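Local coordinates for protein branched-chain alpha-ketoacid decarboxylase (Lactococcus lactis, PDB 2VBF) that binds thiamine diphosphate and magnesium and probably decarboxylates branched-chain and aromatic alpha-keto acids to aldehydes, at residues A[238-243]-A[265-270]. Numbering follows the deposited sequence.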
ATOM      1  N   GLU A 238      21.477  -8.783 -11.170  1.00 13.52           N
ATOM      2  CA  GLU A 238      22.396  -7.723 -10.738  1.00 12.88           C
ATOM      3  C   GLU A 238      23.091  -7.059 -11.936  1.00 13.04           C
ATOM      4  O   GLU A 238      23.530  -5.909 -11.848  1.00 12.16           O
ATOM      5  CB  GLU A 238      23.389  -8.237  -9.688  1.00 13.64           C
ATOM      6  CG  GLU A 238      22.708  -8.785  -8.435  1.00 13.74           C
ATOM      7  CD  GLU A 238      23.677  -9.235  -7.349  1.00 14.95           C
ATOM      8  OE1 GLU A 238      24.836  -9.588  -7.665  1.00 14.77           O
ATOM      9  OE2 GLU A 238      23.275  -9.212  -6.167  1.00 13.80           O
ATOM     10  N   VAL A 239      23.187  -7.780 -13.055  1.00 13.42           N
ATOM     11  CA  VAL A 239      23.623  -7.166 -14.315  1.00 13.35           C
ATOM     12  C   VAL A 239      22.663  -6.024 -14.679  1.00 14.30           C
ATOM     13  O   VAL A 239      23.098  -4.912 -14.990  1.00 13.54           O
ATOM     14  CB  VAL A 239      23.716  -8.202 -15.459  1.00 13.69           C
ATOM     15  CG1 VAL A 239      23.971  -7.510 -16.799  1.00 14.82           C
ATOM     16  CG2 VAL A 239      24.822  -9.225 -15.151  1.00 14.84           C
ATOM     17  N   ILE A 240      21.368  -6.288 -14.553  1.00 12.99           N
ATOM     18  CA  ILE A 240      20.344  -5.290 -14.877  1.00 13.95           C
ATOM     19  C   ILE A 240      20.423  -4.105 -13.906  1.00 14.50           C
ATOM     20  O   ILE A 240      20.317  -2.938 -14.327  1.00 14.60           O
ATOM     21  CB  ILE A 240      18.915  -5.920 -14.914  1.00 13.57           C
ATOM     22  CG1 ILE A 240      18.828  -6.993 -16.015  1.00 15.07           C
ATOM     23  CG2 ILE A 240      17.835  -4.842 -15.176  1.00 13.38           C
ATOM     24  CD1 ILE A 240      17.560  -7.843 -16.029  1.00 15.75           C
ATOM     25  N   SER A 241      20.630  -4.405 -12.622  1.00 15.00           N
ATOM     26  CA  SER A 241      20.783  -3.388 -11.564  1.00 14.83           C
ATOM     27  C   SER A 241      21.801  -2.297 -11.916  1.00 15.49           C
ATOM     28  O   SER A 241      21.572  -1.110 -11.673  1.00 14.60           O
ATOM     29  CB  SER A 241      21.195  -4.061 -10.259  1.00 15.75           C
ATOM     30  OG  SER A 241      20.257  -5.048  -9.875  1.00 14.80           O
ATOM     31  N   PHE A 242      22.917  -2.723 -12.503  1.00 15.14           N
ATOM     32  CA  PHE A 242      24.023  -1.829 -12.847  1.00 16.39           C
ATOM     33  C   PHE A 242      23.999  -1.339 -14.296  1.00 16.93           C
ATOM     34  O   PHE A 242      24.908  -0.627 -14.710  1.00 18.07           O
ATOM     35  CB  PHE A 242      25.356  -2.540 -12.573  1.00 16.18           C
ATOM     36  CG  PHE A 242      25.856  -2.341 -11.179  1.00 15.26           C
ATOM     37  CD1 PHE A 242      26.706  -1.293 -10.877  1.00 16.60           C
ATOM     38  CD2 PHE A 242      25.439  -3.178 -10.150  1.00 14.96           C
ATOM     39  CE1 PHE A 242      27.152  -1.089  -9.574  1.00 17.00           C
ATOM     40  CE2 PHE A 242      25.883  -2.979  -8.847  1.00 16.45           C
ATOM     41  CZ  PHE A 242      26.740  -1.946  -8.563  1.00 16.09           C
ATOM     42  N   GLY A 243      22.980  -1.702 -15.070  1.00 15.86           N
ATOM     43  CA  GLY A 243      22.940  -1.340 -16.486  1.00 16.59           C
ATOM     44  C   GLY A 243      24.102  -1.939 -17.276  1.00 16.65           C
ATOM     45  O   GLY A 243      24.647  -1.294 -18.180  1.00 17.39           O
ATOM     46  N   GLY A 265      16.229 -12.003 -13.695  1.00 12.59           N
ATOM     47  CA  GLY A 265      17.265 -11.427 -14.520  1.00 13.65           C
ATOM     48  C   GLY A 265      17.098 -11.693 -16.008  1.00 13.67           C
ATOM     49  O   GLY A 265      18.036 -11.474 -16.764  1.00 13.94           O
ATOM     50  N   LYS A 266      15.909 -12.124 -16.447  1.00 13.34           N
ATOM     51  CA  LYS A 266      15.663 -12.309 -17.872  1.00 13.50           C
ATOM     52  C   LYS A 266      15.910 -10.986 -18.604  1.00 12.28           C
ATOM     53  O   LYS A 266      15.446  -9.942 -18.159  1.00 12.19           O
ATOM     54  CB  LYS A 266      14.239 -12.797 -18.129  1.00 12.69           C
ATOM     55  CG  LYS A 266      13.924 -13.047 -19.601  1.00 12.52           C
ATOM     56  CD  LYS A 266      12.559 -13.699 -19.784  1.00 12.78           C
ATOM     57  CE  LYS A 266      12.195 -13.833 -21.247  1.00 12.95           C
ATOM     58  NZ  LYS A 266      12.913 -14.973 -21.925  1.00 14.79           N
ATOM     59  N   SER A 267      16.649 -11.074 -19.709  1.00 11.84           N
ATOM     60  CA  SER A 267      17.116  -9.942 -20.527  1.00 13.31           C
ATOM     61  C   SER A 267      18.368  -9.256 -19.957  1.00 13.24           C
ATOM     62  O   SER A 267      18.747  -8.178 -20.425  1.00 13.92           O
ATOM     63  CB  SER A 267      16.001  -8.923 -20.875  1.00 13.83           C
ATOM     64  OG  SER A 267      15.719  -7.995 -19.836  1.00 13.30           O
ATOM     65  N   ALA A 268      19.027  -9.907 -18.992  1.00 12.86           N
ATOM     66  CA  ALA A 268      20.370  -9.502 -18.545  1.00 14.38           C
ATOM     67  C   ALA A 268      21.370  -9.528 -19.712  1.00 13.86           C
ATOM     68  O   ALA A 268      22.420  -8.911 -19.646  1.00 15.57           O
ATOM     69  CB  ALA A 268      20.860 -10.403 -17.428  1.00 13.98           C
ATOM     70  N   VAL A 269      21.045 -10.304 -20.736  1.00 13.88           N
ATOM     71  CA  VAL A 269      21.734 -10.279 -22.025  1.00 16.45           C
ATOM     72  C   VAL A 269      20.688 -10.258 -23.129  1.00 17.03           C
ATOM     73  O   VAL A 269      19.535 -10.607 -22.896  1.00 17.59           O
ATOM     74  CB  VAL A 269      22.655 -11.494 -22.209  1.00 16.96           C
ATOM     75  CG1 VAL A 269      23.712 -11.505 -21.105  1.00 22.02           C
ATOM     76  CG2 VAL A 269      21.848 -12.798 -22.280  1.00 18.51           C
ATOM     77  N   ASP A 270      21.101  -9.874 -24.329  1.00 17.10           N
ATOM     78  CA  ASP A 270      20.226  -9.881 -25.499  1.00 18.01           C
ATOM     79  C   ASP A 270      19.981 -11.323 -25.926  1.00 18.01           C
ATOM     80  O   ASP A 270      20.926 -12.054 -26.227  1.00 19.02           O
ATOM     81  CB  ASP A 270      20.880  -9.104 -26.648  1.00 18.66           C
ATOM     82  CG  ASP A 270      19.902  -8.771 -27.760  1.00 17.73           C
ATOM     83  OD1 ASP A 270      19.249  -9.691 -28.288  1.00 20.03           O
ATOM     84  OD2 ASP A 270      19.787  -7.570 -28.091  1.00 22.88           O
TER
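Ile240 reaches from the short helix onto the backbone of a beta turn, a worked example of an aliphatic side chain packing on main-chain atoms. Its CD1 lies 3.7 Å from both Gly265 O and Lys266 O, while CG1 packs 3.9 Å from Ala268 CA. With CG1 anti to the carbonyl carbon (chi1 -62°) and the chain then extended (chi2 171°), the ethyl branch is carried out to the turn. Beside it, Val239 sets its CB 4.1 Å from Ala268 CB and brings CG1 to 3.5 Å from Ala268 O. Cutting Ile240 back to an alanine would probably open a gap over the turn and leave the Gly265 and Lys266 carbonyls without the methyl that packs on them.

The turn is type II, running from Gly265 to Ala268 and closed by Ala268 N on Gly265 O at 2.9 Å. Ser267 OG bonds Lys266 O at 2.6 Å, in the carbonyl plane on a lone pair, and also pairs with Phe418 N. Lys266 points its CB away from the helix, and its NZ forms a salt bridge with Glu271. On the helix side, Gly243 ends the last turn in a Schellman motif, and Val239 also packs on Val248 of helix 245-255.

With no hydrogen bond between them, the segments are held by apolar packing within the central domain; Ala268 O, buried under Val239 CG1 with no polar partner in the model, is probably a small energetic cost of that fit.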